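Local atomic coordinates of glycosyl hydrolase (Rhizobium leguminosarum bv. trifolii, PDB entry 5NDX), a protein that probably hydrolyses O-glycosidic bonds as a family 39 glycoside hydrolase, a bacterial orthologue of human alpha-L-iduronidase. Residues L538-Y543 / E550-F555; E35-Q40 / P356-I361; Y567-S572 / V600-C605; Q40-I45 / I86-K91. The protein carries 2 engineered substitutions. All coordinates share one frame; numbering follows the deposited sequence. Where two conformers were deposited one is given.

Contact 1: residues L538-Y543 / E550-F555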
loop_
_atom_site.group_PDB
_atom_site.type_symbol
_atom_site.label_atom_id
_atom_site.label_comp_id
_atom_site.label_asym_id
_atom_site.label_seq_id
_atom_site.Cartn_x
_atom_site.Cartn_y
_atom_site.Cartn_z
ATOM N N LEU A 538 14.851 7.981 14.712
ATOM C CA LEU A 538 13.712 8.851 14.928
ATOM C C LEU A 538 13.921 10.186 14.262
ATOM O O LEU A 538 14.872 10.845 14.614
ATOM C CB LEU A 538 13.495 9.116 16.401
ATOM C CG LEU A 538 12.375 10.098 16.773
ATOM C CD1 LEU A 538 11.034 9.605 16.257
ATOM C CD2 LEU A 538 12.294 10.256 18.274
ATOM N N VAL A 539 13.020 10.583 13.350
ATOM C CA VAL A 539 12.987 11.900 12.661
ATOM C C VAL A 539 11.713 12.655 13.126
ATOM O O VAL A 539 10.625 12.051 13.214
ATOM C CB VAL A 539 12.935 11.687 11.109
ATOM C CG1 VAL A 539 12.910 13.004 10.312
ATOM C CG2 VAL A 539 14.116 10.852 10.625
ATOM N N VAL A 540 11.833 13.950 13.426
ATOM C CA VAL A 540 10.740 14.779 13.906
ATOM C C VAL A 540 10.639 15.967 12.986
ATOM O O VAL A 540 11.642 16.611 12.711
ATOM C CB VAL A 540 10.971 15.302 15.315
ATOM C CG1 VAL A 540 9.770 16.141 15.766
ATOM C CG2 VAL A 540 11.209 14.140 16.260
ATOM N N GLU A 541 9.458 16.242 12.447
ATOM C CA GLU A 541 9.277 17.421 11.614
ATOM C C GLU A 541 8.064 18.196 11.978
ATOM O O GLU A 541 7.011 17.615 12.306
ATOM C CB GLU A 541 9.098 17.038 10.188
ATOM C CG GLU A 541 10.339 16.465 9.606
ATOM C CD GLU A 541 10.054 15.947 8.253
ATOM O OE1 GLU A 541 9.265 16.604 7.551
ATOM O OE2 GLU A 541 10.594 14.875 7.912
ATOM N N ARG A 542 8.183 19.504 11.752
ATOM C CA ARG A 542 7.156 20.478 12.053
ATOM C C ARG A 542 6.107 20.601 10.950
ATOM O O ARG A 542 6.420 20.711 9.787
ATOM C CB ARG A 542 7.816 21.836 12.291
ATOM C CG ARG A 542 6.847 22.988 12.493
ATOM C CD ARG A 542 7.530 24.108 13.293
ATOM N NE ARG A 542 6.619 25.220 13.515
ATOM C CZ ARG A 542 6.332 26.158 12.610
ATOM N NH1 ARG A 542 6.861 26.149 11.394
ATOM N NH2 ARG A 542 5.469 27.115 12.932
ATOM N N TYR A 543 4.838 20.597 11.341
ATOM C CA TYR A 543 3.748 20.923 10.434
ATOM C C TYR A 543 2.807 21.848 11.141
ATOM O O TYR A 543 2.841 21.946 12.368
ATOM C CB TYR A 543 2.975 19.638 10.022
ATOM C CG TYR A 543 3.773 18.790 9.099
ATOM C CD1 TYR A 543 3.703 18.963 7.727
ATOM C CD2 TYR A 543 4.639 17.852 9.587
ATOM C CE1 TYR A 543 4.469 18.191 6.865
ATOM C CE2 TYR A 543 5.423 17.068 8.727
ATOM C CZ TYR A 543 5.306 17.224 7.378
ATOM O OH TYR A 543 6.062 16.446 6.573
ATOM N N GLU A 550 0.317 23.965 16.071
ATOM C CA GLU A 550 1.644 23.391 15.934
ATOM C C GLU A 550 1.517 21.891 15.979
ATOM O O GLU A 550 0.819 21.357 16.833
ATOM C CB GLU A 550 2.594 23.845 17.060
ATOM C CG GLU A 550 3.107 25.290 16.926
ATOM C CD GLU A 550 4.072 25.460 15.770
ATOM O OE1 GLU A 550 4.844 24.523 15.454
ATOM O OE2 GLU A 550 4.077 26.551 15.153
ATOM N N GLU A 551 2.168 21.211 15.050
ATOM C CA GLU A 551 2.153 19.731 15.071
ATOM C C GLU A 551 3.545 19.212 14.771
ATOM O O GLU A 551 4.351 19.909 14.128
ATOM C CB GLU A 551 1.164 19.162 14.035
ATOM C CG GLU A 551 -0.283 19.528 14.306
ATOM C CD GLU A 551 -1.285 19.006 13.276
ATOM O OE1 GLU A 551 -0.867 18.564 12.195
ATOM O OE2 GLU A 551 -2.489 19.088 13.576
ATOM N N ARG A 552 3.802 17.982 15.196
ATOM C CA ARG A 552 5.067 17.277 14.872
ATOM C C ARG A 552 4.795 15.882 14.341
ATOM O O ARG A 552 4.143 15.103 15.005
ATOM C CB ARG A 552 5.909 17.169 16.132
ATOM C CG ARG A 552 6.256 18.515 16.784
ATOM C CD ARG A 552 7.202 19.353 15.920
ATOM N NE ARG A 552 7.514 20.654 16.545
ATOM C CZ ARG A 552 6.780 21.771 16.457
ATOM N NH1 ARG A 552 5.656 21.841 15.751
ATOM N NH2 ARG A 552 7.177 22.848 17.085
ATOM N N MET A 553 5.278 15.572 13.154
ATOM C CA MET A 553 5.232 14.246 12.613
ATOM C C MET A 553 6.510 13.512 12.992
ATOM O O MET A 553 7.599 14.021 12.714
ATOM C CB MET A 553 5.119 14.301 11.103
ATOM C CG MET A 553 4.940 12.954 10.447
ATOM S SD MET A 553 3.315 12.307 10.952
ATOM C CE MET A 553 3.545 10.588 10.577
ATOM N N LEU A 554 6.356 12.337 13.608
ATOM C CA LEU A 554 7.449 11.445 13.967
ATOM C C LEU A 554 7.467 10.263 13.000
ATOM O O LEU A 554 6.386 9.709 12.632
ATOM C CB LEU A 554 7.275 10.933 15.395
ATOM C CG LEU A 554 7.627 11.825 16.581
ATOM C CD1 LEU A 554 6.804 13.098 16.560
ATOM C CD2 LEU A 554 7.405 11.115 17.917
ATOM N N PHE A 555 8.667 9.854 12.611
ATOM C CA PHE A 555 8.914 8.697 11.728
ATOM C C PHE A 555 10.137 7.984 12.298
ATOM O O PHE A 555 11.065 8.646 12.721
ATOM C CB PHE A 555 9.201 9.181 10.301
ATOM C CG PHE A 555 9.504 8.080 9.326
ATOM C CD1 PHE A 555 8.526 7.098 9.013
ATOM C CD2 PHE A 555 10.756 8.033 8.646
ATOM C CE1 PHE A 555 8.778 6.106 8.042
ATOM C CE2 PHE A 555 11.032 7.022 7.703
ATOM C CZ PHE A 555 10.034 6.052 7.393
#

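Contact 2: residues E35-Q40 / P356-I361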
loop_
_atom_site.group_PDB
_atom_site.type_symbol
_atom_site.label_atom_id
_atom_site.label_comp_id
_atom_site.label_asym_id
_atom_site.label_seq_id
_atom_site.Cartn_x
_atom_site.Cartn_y
_atom_site.Cartn_z
ATOM N N GLU A 35 5.099 18.383 -2.429
ATOM C CA GLU A 35 4.198 19.082 -1.495
ATOM C C GLU A 35 4.362 18.573 -0.056
ATOM O O GLU A 35 4.588 17.395 0.158
ATOM C CB GLU A 35 2.740 18.846 -1.898
ATOM C CG GLU A 35 2.306 19.475 -3.219
ATOM C CD GLU A 35 2.565 20.994 -3.285
ATOM O OE1 GLU A 35 2.454 21.727 -2.290
ATOM O OE2 GLU A 35 2.930 21.460 -4.358
ATOM N N PRO A 36 4.185 19.446 0.944
ATOM C CA PRO A 36 4.319 18.963 2.335
ATOM C C PRO A 36 3.285 17.920 2.791
ATOM O O PRO A 36 3.589 17.087 3.654
ATOM C CB PRO A 36 4.199 20.242 3.163
ATOM C CG PRO A 36 3.482 21.203 2.253
ATOM C CD PRO A 36 4.028 20.904 0.887
ATOM N N GLU A 37 2.092 17.957 2.220
ATOM C CA GLU A 37 1.099 16.967 2.527
ATOM C C GLU A 37 1.599 15.537 2.185
ATOM O O GLU A 37 1.499 14.639 3.006
ATOM C CB GLU A 37 -0.190 17.229 1.784
ATOM C CG GLU A 37 -0.889 18.541 2.142
ATOM C CD GLU A 37 -0.377 19.730 1.355
ATOM O OE1 GLU A 37 0.708 19.665 0.722
ATOM O OE2 GLU A 37 -1.063 20.748 1.370
ATOM N N MET A 38 2.123 15.347 0.982
ATOM C CA MET A 38 2.674 14.067 0.575
ATOM C C MET A 38 3.873 13.693 1.393
ATOM O O MET A 38 4.053 12.492 1.698
ATOM C CB MET A 38 3.076 14.080 -0.881
ATOM C CG MET A 38 3.460 12.739 -1.478
ATOM S SD MET A 38 2.303 11.391 -1.125
ATOM C CE MET A 38 0.948 11.878 -2.191
ATOM N N ARG A 39 4.696 14.692 1.761
ATOM C CA ARG A 39 5.864 14.402 2.613
ATOM C C ARG A 39 5.413 13.748 3.949
ATOM O O ARG A 39 5.957 12.734 4.377
ATOM C CB ARG A 39 6.715 15.672 2.860
ATOM C CG ARG A 39 7.907 15.392 3.762
ATOM C CD ARG A 39 8.989 16.486 3.806
ATOM N NE ARG A 39 9.990 15.994 4.772
ATOM C CZ ARG A 39 11.073 15.240 4.503
ATOM N NH1 ARG A 39 11.434 14.935 3.272
ATOM N NH2 ARG A 39 11.840 14.823 5.509
ATOM N N GLN A 40 4.383 14.307 4.568
ATOM C CA GLN A 40 3.831 13.728 5.793
ATOM C C GLN A 40 3.264 12.331 5.517
ATOM O O GLN A 40 3.526 11.416 6.284
ATOM C CB GLN A 40 2.761 14.608 6.404
ATOM C CG GLN A 40 2.502 14.242 7.835
ATOM C CD GLN A 40 1.371 15.069 8.458
ATOM O OE1 GLN A 40 1.472 16.322 8.651
ATOM N NE2 GLN A 40 0.352 14.396 8.829
ATOM N N PRO A 356 -1.001 26.298 2.811
ATOM C CA PRO A 356 -2.134 26.142 3.721
ATOM C C PRO A 356 -1.927 25.002 4.748
ATOM O O PRO A 356 -1.442 23.955 4.397
ATOM C CB PRO A 356 -3.293 25.855 2.777
ATOM C CG PRO A 356 -2.888 26.535 1.502
ATOM C CD PRO A 356 -1.418 26.309 1.399
ATOM N N PRO A 357 -2.262 25.240 6.010
ATOM C CA PRO A 357 -2.154 24.194 7.009
ATOM C C PRO A 357 -3.205 23.043 6.772
ATOM O O PRO A 357 -4.115 23.198 5.948
ATOM C CB PRO A 357 -2.412 24.942 8.308
ATOM C CG PRO A 357 -3.299 26.059 7.928
ATOM C CD PRO A 357 -2.935 26.451 6.528
ATOM N N PHE A 358 -3.017 21.886 7.420
ATOM C CA PHE A 358 -3.828 20.710 7.100
ATOM C C PHE A 358 -3.669 19.671 8.155
ATOM O O PHE A 358 -2.676 19.665 8.882
ATOM C CB PHE A 358 -3.468 20.085 5.721
ATOM C CG PHE A 358 -2.111 19.429 5.696
ATOM C CD1 PHE A 358 -0.949 20.200 5.550
ATOM C CD2 PHE A 358 -1.974 18.057 5.872
ATOM C CE1 PHE A 358 0.307 19.603 5.592
ATOM C CE2 PHE A 358 -0.736 17.472 5.910
ATOM C CZ PHE A 358 0.407 18.237 5.759
ATOM N N ASP A 359 -4.657 18.789 8.205
ATOM C CA ASP A 359 -4.610 17.568 8.955
ATOM C C ASP A 359 -5.051 16.443 8.028
ATOM O O ASP A 359 -6.000 16.602 7.224
ATOM C CB ASP A 359 -5.504 17.662 10.178
ATOM C CG ASP A 359 -4.862 18.452 11.315
ATOM O OD1 ASP A 359 -4.008 17.882 12.007
ATOM O OD2 ASP A 359 -5.210 19.640 11.511
ATOM N N ILE A 360 -4.398 15.300 8.190
ATOM C CA ILE A 360 -4.793 14.084 7.504
ATOM C C ILE A 360 -5.075 12.978 8.506
ATOM O O ILE A 360 -4.360 12.806 9.497
ATOM C CB ILE A 360 -3.763 13.585 6.473
ATOM C CG1 ILE A 360 -2.358 13.480 7.048
ATOM C CG2 ILE A 360 -3.824 14.500 5.274
ATOM C CD1 ILE A 360 -1.338 12.984 6.046
ATOM N N ILE A 361 -6.162 12.248 8.223
ATOM C CA ILE A 361 -6.590 11.152 9.008
ATOM C C ILE A 361 -6.547 9.860 8.162
ATOM O O ILE A 361 -7.047 9.829 7.046
ATOM C CB ILE A 361 -8.002 11.416 9.528
ATOM C CG1 ILE A 361 -8.062 12.648 10.429
ATOM C CG2 ILE A 361 -8.530 10.226 10.285
ATOM C CD1 ILE A 361 -7.264 12.566 11.729
HETATM O O HOH W 1 -2.783 21.966 2.806
HETATM O O HOH W 2 -1.938 15.482 9.793
#

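Contact 3: residues Y567-S572 / V600-C605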
loop_
_atom_site.group_PDB
_atom_site.type_symbol
_atom_site.label_atom_id
_atom_site.label_comp_id
_atom_site.label_asym_id
_atom_site.label_seq_id
_atom_site.Cartn_x
_atom_site.Cartn_y
_atom_site.Cartn_z
ATOM N N TYR A 567 4.187 0.378 19.350
ATOM C CA TYR A 567 4.997 1.529 19.793
ATOM C C TYR A 567 4.139 2.491 20.605
ATOM O O TYR A 567 2.920 2.665 20.348
ATOM C CB TYR A 567 5.668 2.242 18.606
ATOM C CG TYR A 567 6.516 1.322 17.797
ATOM C CD1 TYR A 567 7.836 1.038 18.158
ATOM C CD2 TYR A 567 5.983 0.629 16.726
ATOM C CE1 TYR A 567 8.597 0.112 17.426
ATOM C CE2 TYR A 567 6.735 -0.287 15.993
ATOM C CZ TYR A 567 8.067 -0.537 16.342
ATOM O OH TYR A 567 8.781 -1.468 15.597
ATOM N N ASP A 568 4.768 3.063 21.622
ATOM C CA ASP A 568 4.255 4.221 22.344
ATOM C C ASP A 568 5.165 5.395 22.034
ATOM O O ASP A 568 6.374 5.231 21.816
ATOM C CB ASP A 568 4.348 3.961 23.832
ATOM C CG ASP A 568 3.433 2.827 24.290
ATOM O OD1 ASP A 568 2.379 2.562 23.662
ATOM O OD2 ASP A 568 3.805 2.189 25.284
ATOM N N VAL A 569 4.571 6.567 22.026
ATOM C CA VAL A 569 5.270 7.810 21.870
ATOM C C VAL A 569 5.116 8.552 23.162
ATOM O O VAL A 569 3.992 8.684 23.673
ATOM C CB VAL A 569 4.705 8.653 20.735
ATOM C CG1 VAL A 569 5.426 9.993 20.681
ATOM C CG2 VAL A 569 4.873 7.931 19.421
ATOM N N LEU A 570 6.239 9.017 23.695
ATOM C CA LEU A 570 6.259 9.792 24.930
ATOM C C LEU A 570 6.881 11.166 24.741
ATOM O O LEU A 570 7.609 11.423 23.792
ATOM C CB LEU A 570 7.018 9.056 26.009
ATOM C CG LEU A 570 6.499 7.669 26.349
ATOM C CD1 LEU A 570 7.322 6.658 25.622
ATOM C CD2 LEU A 570 6.666 7.413 27.837
ATOM N N VAL A 571 6.600 12.029 25.695
ATOM C CA VAL A 571 7.017 13.395 25.660
ATOM C C VAL A 571 7.536 13.800 27.026
ATOM O O VAL A 571 6.940 13.469 28.059
ATOM C CB VAL A 571 5.861 14.292 25.229
ATOM C CG1 VAL A 571 5.908 15.672 25.892
ATOM C CG2 VAL A 571 5.897 14.434 23.718
ATOM N N SER A 572 8.659 14.502 26.991
ATOM C CA SER A 572 9.268 15.138 28.145
ATOM C C SER A 572 9.281 16.647 27.904
ATOM O O SER A 572 9.467 17.133 26.769
ATOM C CB SER A 572 10.706 14.631 28.345
ATOM O OG SER A 572 11.430 15.495 29.210
ATOM N N VAL A 600 10.104 20.624 23.865
ATOM C CA VAL A 600 9.575 19.244 23.779
ATOM C C VAL A 600 10.719 18.278 23.442
ATOM O O VAL A 600 11.499 18.522 22.547
ATOM C CB VAL A 600 8.433 19.094 22.740
ATOM C CG1 VAL A 600 8.895 19.438 21.326
ATOM C CG2 VAL A 600 7.829 17.689 22.789
ATOM N N ARG A 601 10.810 17.195 24.184
ATOM C CA ARG A 601 11.618 16.060 23.770
ATOM C C ARG A 601 10.701 14.820 23.600
ATOM O O ARG A 601 9.897 14.503 24.494
ATOM C CB ARG A 601 12.715 15.807 24.810
ATOM C CG ARG A 601 13.820 14.885 24.337
ATOM C CD ARG A 601 15.068 14.919 25.238
ATOM N NE ARG A 601 16.161 14.149 24.614
ATOM C CZ ARG A 601 16.987 14.591 23.649
ATOM N NH1 ARG A 601 16.914 15.840 23.183
ATOM N NH2 ARG A 601 17.927 13.783 23.149
ATOM N N TYR A 602 10.866 14.129 22.468
ATOM C CA TYR A 602 10.109 12.928 22.103
ATOM C C TYR A 602 10.917 11.686 22.431
ATOM O O TYR A 602 12.125 11.723 22.382
ATOM C CB TYR A 602 9.754 12.964 20.614
ATOM C CG TYR A 602 8.670 13.965 20.302
ATOM C CD1 TYR A 602 7.344 13.730 20.690
ATOM C CD2 TYR A 602 8.963 15.150 19.644
ATOM C CE1 TYR A 602 6.337 14.646 20.419
ATOM C CE2 TYR A 602 7.964 16.074 19.345
ATOM C CZ TYR A 602 6.667 15.819 19.754
ATOM O OH TYR A 602 5.721 16.736 19.486
ATOM N N ALA A 603 10.237 10.624 22.836
ATOM C CA ALA A 603 10.819 9.283 22.985
ATOM C C ALA A 603 9.829 8.244 22.390
ATOM O O ALA A 603 8.614 8.437 22.485
ATOM C CB ALA A 603 11.081 8.962 24.451
ATOM N N VAL A 604 10.350 7.215 21.721
ATOM C CA VAL A 604 9.546 6.122 21.210
ATOM C C VAL A 604 10.040 4.819 21.841
ATOM O O VAL A 604 11.250 4.581 21.839
ATOM C CB VAL A 604 9.599 6.079 19.668
ATOM C CG1 VAL A 604 8.746 4.944 19.158
ATOM C CG2 VAL A 604 9.063 7.373 19.089
ATOM N N CYS A 605 9.118 4.027 22.415
ATOM C CA CYS A 605 9.390 2.724 23.022
ATOM C C CYS A 605 8.708 1.645 22.206
ATOM O O CYS A 605 7.615 1.866 21.707
ATOM C CB CYS A 605 8.836 2.686 24.461
ATOM S SG CYS A 605 9.478 4.112 25.430
#

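Contact 4: residues Q40-I45 / I86-K91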
loop_
_atom_site.group_PDB
_atom_site.type_symbol
_atom_site.label_atom_id
_atom_site.label_comp_id
_atom_site.label_asym_id
_atom_site.label_seq_id
_atom_site.Cartn_x
_atom_site.Cartn_y
_atom_site.Cartn_z
ATOM N N GLN A 40 4.383 14.307 4.568
ATOM C CA GLN A 40 3.831 13.728 5.793
ATOM C C GLN A 40 3.264 12.331 5.517
ATOM O O GLN A 40 3.526 11.416 6.284
ATOM C CB GLN A 40 2.761 14.608 6.404
ATOM C CG GLN A 40 2.502 14.242 7.835
ATOM C CD GLN A 40 1.371 15.069 8.458
ATOM O OE1 GLN A 40 1.472 16.322 8.651
ATOM N NE2 GLN A 40 0.352 14.396 8.829
ATOM N N MET A 41 2.546 12.187 4.410
ATOM C CA MET A 41 1.954 10.901 4.053
ATOM C C MET A 41 2.996 9.789 3.900
ATOM O O MET A 41 2.737 8.654 4.284
ATOM C CB MET A 41 1.136 11.041 2.788
ATOM C CG MET A 41 -0.084 11.922 2.990
ATOM S SD MET A 41 -0.705 12.550 1.432
ATOM C CE MET A 41 -2.294 13.190 1.969
ATOM N N LEU A 42 4.162 10.119 3.327
ATOM C CA LEU A 42 5.205 9.125 3.112
ATOM C C LEU A 42 5.778 8.524 4.396
ATOM O O LEU A 42 6.262 7.415 4.367
ATOM C CB LEU A 42 6.332 9.669 2.240
ATOM C CG LEU A 42 5.959 10.007 0.820
ATOM C CD1 LEU A 42 7.137 10.617 0.090
ATOM C CD2 LEU A 42 5.465 8.809 0.075
ATOM N N ALA A 43 5.742 9.263 5.494
ATOM C CA ALA A 43 6.106 8.728 6.799
ATOM C C ALA A 43 5.161 7.615 7.202
ATOM O O ALA A 43 5.609 6.576 7.688
ATOM C CB ALA A 43 6.052 9.837 7.839
ATOM N N TYR A 44 3.836 7.825 7.035
ATOM C CA TYR A 44 2.905 6.717 7.350
ATOM C C TYR A 44 3.059 5.566 6.381
ATOM O O TYR A 44 3.055 4.413 6.803
ATOM C CB TYR A 44 1.456 7.121 7.298
ATOM C CG TYR A 44 1.037 8.232 8.173
ATOM C CD1 TYR A 44 0.582 8.037 9.485
ATOM C CD2 TYR A 44 1.073 9.517 7.677
ATOM C CE1 TYR A 44 0.123 9.115 10.234
ATOM C CE2 TYR A 44 0.679 10.570 8.436
ATOM C CZ TYR A 44 0.207 10.381 9.700
ATOM O OH TYR A 44 -0.162 11.564 10.319
ATOM N N ILE A 45 3.228 5.878 5.087
ATOM C CA ILE A 45 3.319 4.855 4.041
ATOM C C ILE A 45 4.592 4.003 4.195
ATOM O O ILE A 45 4.545 2.789 4.046
ATOM C CB ILE A 45 3.251 5.472 2.655
ATOM C CG1 ILE A 45 1.872 6.083 2.430
ATOM C CG2 ILE A 45 3.551 4.446 1.570
ATOM C CD1 ILE A 45 1.852 7.089 1.280
ATOM N N ILE A 86 13.200 7.564 -1.129
ATOM C CA ILE A 86 14.347 6.828 -0.546
ATOM C C ILE A 86 14.479 7.065 0.967
ATOM O O ILE A 86 14.636 6.146 1.736
ATOM C CB ILE A 86 15.673 7.148 -1.278
ATOM C CG1 ILE A 86 15.837 6.360 -2.591
ATOM C CG2 ILE A 86 16.903 6.697 -0.462
ATOM C CD1 ILE A 86 14.621 6.063 -3.420
ATOM N N GLU A 87 14.340 8.300 1.370
ATOM C CA GLU A 87 14.372 8.686 2.764
ATOM C C GLU A 87 13.257 8.014 3.612
ATOM O O GLU A 87 13.450 7.771 4.787
ATOM C CB GLU A 87 14.235 10.207 2.783
ATOM C CG GLU A 87 14.325 10.842 4.151
ATOM C CD GLU A 87 13.788 12.274 4.191
ATOM O OE1 GLU A 87 13.433 12.869 3.133
ATOM O OE2 GLU A 87 13.717 12.802 5.327
ATOM N N HIS A 88 12.111 7.662 3.016
ATOM C CA HIS A 88 11.054 6.938 3.766
ATOM C C HIS A 88 10.996 5.442 3.461
ATOM O O HIS A 88 9.957 4.816 3.667
ATOM C CB HIS A 88 9.729 7.623 3.512
ATOM C CG HIS A 88 9.690 8.979 4.100
ATOM N ND1 HIS A 88 10.039 10.100 3.388
ATOM C CD2 HIS A 88 9.464 9.390 5.367
ATOM C CE1 HIS A 88 9.968 11.158 4.175
ATOM N NE2 HIS A 88 9.626 10.757 5.385
ATOM N N ARG A 89 12.116 4.889 2.967
ATOM C CA ARG A 89 12.263 3.477 2.686
ATOM C C ARG A 89 11.262 3.001 1.663
ATOM O O ARG A 89 10.700 1.940 1.788
ATOM C CB ARG A 89 12.186 2.654 3.993
ATOM C CG ARG A 89 13.146 3.175 5.092
ATOM C CD ARG A 89 13.233 2.221 6.291
ATOM N NE ARG A 89 11.954 2.143 7.030
ATOM C CZ ARG A 89 11.598 2.901 8.078
ATOM N NH1 ARG A 89 12.417 3.836 8.541
ATOM N NH2 ARG A 89 10.406 2.732 8.672
ATOM N N LEU A 90 11.028 3.806 0.646
ATOM C CA LEU A 90 10.162 3.449 -0.452
ATOM C C LEU A 90 11.012 3.405 -1.719
ATOM O O LEU A 90 12.005 4.112 -1.821
ATOM C CB LEU A 90 9.042 4.446 -0.549
ATOM C CG LEU A 90 8.120 4.361 0.691
ATOM C CD1 LEU A 90 7.255 5.592 0.801
ATOM C CD2 LEU A 90 7.268 3.089 0.683
ATOM N N LYS A 91 10.610 2.564 -2.659
ATOM C CA LYS A 91 11.265 2.417 -3.936
ATOM C C LYS A 91 10.338 2.795 -5.045
ATOM O O LYS A 91 9.173 2.473 -4.998
ATOM C CB LYS A 91 11.677 0.962 -4.126
ATOM C CG LYS A 91 12.652 0.499 -3.026
ATOM C CD LYS A 91 12.870 -0.972 -3.020
ATOM C CE LYS A 91 13.747 -1.425 -1.834
ATOM N NZ LYS A 91 15.078 -0.829 -2.001
#

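Contact 1: residues L538-Y543 / E550-F555
A chi1 of 175° sends the Arg542 chain out, extended as far as NE, while Glu550 on the facing strand folds back at chi2 (-70°), and the two charged ends meet beyond the backbone. The guanidinium grips the carboxylate side-on: NE bonds to Glu550 OE1 at 2.7 Å and NH2 to Glu550 OE2 at 2.7 Å, each oxygen using its syn lone pair, with the two planes only 21° apart. The anti lone pair of Glu550 OE1 takes Arg552 NH1 at 2.8 Å. Arg552 also sends NH1 to Glu551 O, from the face of that carbonyl opposite to Tyr543 N, and lays one guanidinium face against CD of Arg542. These groups decorate the antiparallel beta hairpin of strands 536-545 and 549-557, whose hydrogen-bonded pairs include Glu541 with Met553. With an alanine in place of Arg542, Glu550 would probably keep Arg552 but lose its two-pronged mate, and Asp353, which pairs with Arg542 NH1, would lose that partner too. Val540 lies beside this network, its CG1 4.0 Å from CB of Arg552. On the other face, Tyr543 CE2 packs 3.7 Å from CB of Met553, and Glu541 directs its carboxylate to a salt bridge with Arg39 of helix 36-45. There Met553 also touches Gln40 and Tyr44 of the same helix.

Contact 2: residues E35-Q40 / P356-I361
Phe358 turns one face of its ring to Glu37, whose CG sits almost exactly over the centre, 3.6 Å from the centroid and 3° off the normal, a CH-pi contact. The carboxylate of Glu37, bent round at chi2, is inclined 31° to the ring and continues past it. Near its far end a water donates to Glu37 OE2 at 2.6 Å and to Pro356 O at 2.9 Å, while the same carboxylate oxygen holds a salt bridge with Arg332. Phe358 CZ reaches in to 3.5 Å from CA of Glu37, bringing the ring close against the helix backbone. The contact seats the first turn of helix 36-45, with Glu35 at its N-cap position, on strand 358-362; no direct hydrogen bond crosses between the segments. Helix 36-45 follows the first strand, 24-27, of the eight-stranded TIM barrel, and the antiparallel pair 326-330/358-362, outside the barrel's parallel sheet, packs on it. Gln40 extends from the next turn and passes the Phe358 ring heading the other way, its amide 27° from the ring plane and OE1 3.6 Å from CZ of Phe358. The amide nitrogen, NE2, meets Ile360 CG1 at 3.4 Å and donates to a second water, 2.7 Å away, that also accepts from Ile360 N. Tyr543 of the neighbouring hairpin touches Gln40 and Phe358, and Tyr328 packs on Glu37 and Phe358.

Contact 3: residues Y567-S572 / V600-C605
The Tyr602 ring carries CG2 of its near neighbour Val600 over one face, offset toward the rim, while Val571 of the opposing strand meets it obliquely. The two side chains run alongside each other, CG2 of Val571 3.3 Å from CE1 of Tyr602; packing here is tight and perhaps strained, Val571 being turned off a staggered position (chi1 147°). Val571 CG2 also touches Val600 CG2 at 3.9 Å. Farther along this face Val569 and Val604 pack branch to branch, CG2 to CG2 at 4.2 Å, and CB of Tyr567 rests near CG1 of Val604. The Tyr602 hydroxyl is hydrogen-bonded to His593, whose ring stands at about a right angle to it. The reverse face brings together Leu570, Ala603 and Cys605; CD1 of Leu570 approaches SG of Cys605 tightly, at a doubtful exact distance. Three hydrogen-bonded pairs join the backbones, Leu570 N reaching Ala603 O almost straight at 2.7 Å. The strands are central in a four-stranded antiparallel sheet. Its aliphatic and aromatic face packs on strands 536-545, 549-557 and 590-594 in a fibronectin type III-like beta sandwich, while the Cys605-Cys617 disulfide ties strand 601-607 to the chain just before strand 618-620.

Contact 4: residues Q40-I45 / I86-K91
The CH-pi contact is made by Leu42, whose CB sits over one face of the His88 imidazole, 4.1 Å from its centroid and 23° off the normal, displaced toward the rim. Van der Waals contacts continue along the backbone of helix 36-45: CB of His88 lies 3.6 Å from Leu42 O, and CD2 of His88 is 3.7 Å from CA of Ala43. Apolar contacts centre on Leu90, whose CD1 touches both Leu42 CD2 (3.8 Å) and Ile45 CG2 (4.0 Å); Leu90 and Ile45 cross at about a right angle. No hydrogen bond crosses between the two segments. With CG anti to the carbonyl carbon (chi1 -67°), the His88 ring can lie against Leu42 and Ala43 while its ND1 still reaches Val84 O in helix 76-87. An alanine at His88 would probably open a gap beside Leu42 and Ala43, leave Val84 O without this donor and strip Phe555 of the ring it meets. Arg89, with positive phi, is the C-prime residue of a Schellman motif that ends helix 76-87. Two successive helices of the TIM barrel thus meet where the second ends and the chain enters the next barrel strand, 91-95.

How the contacts relate
Helix 36-45 connects three of the four contacts: contact 2 uses its first turn and contact 4 the rest, while contact 1 packs against it through Tyr543, Met553 and Phe555. The centres of contacts 1, 2 and 4 lie about 12 to 13 Å apart. Contact 3 is about 12 Å from contact 1 by centres, but does not touch contacts 2 and 4. Along the chain, residues 41-45 and 86-91 fall between the two segments of contact 2, Gln40 being common to both contacts; contacts 1 and 3 follow in series. Contact 1 therefore stands between barrel and C-terminal sheet: one hairpin face meets helix 36-45, the other the sheet of contact 3, joining the C-terminal beta domain to the TIM barrel.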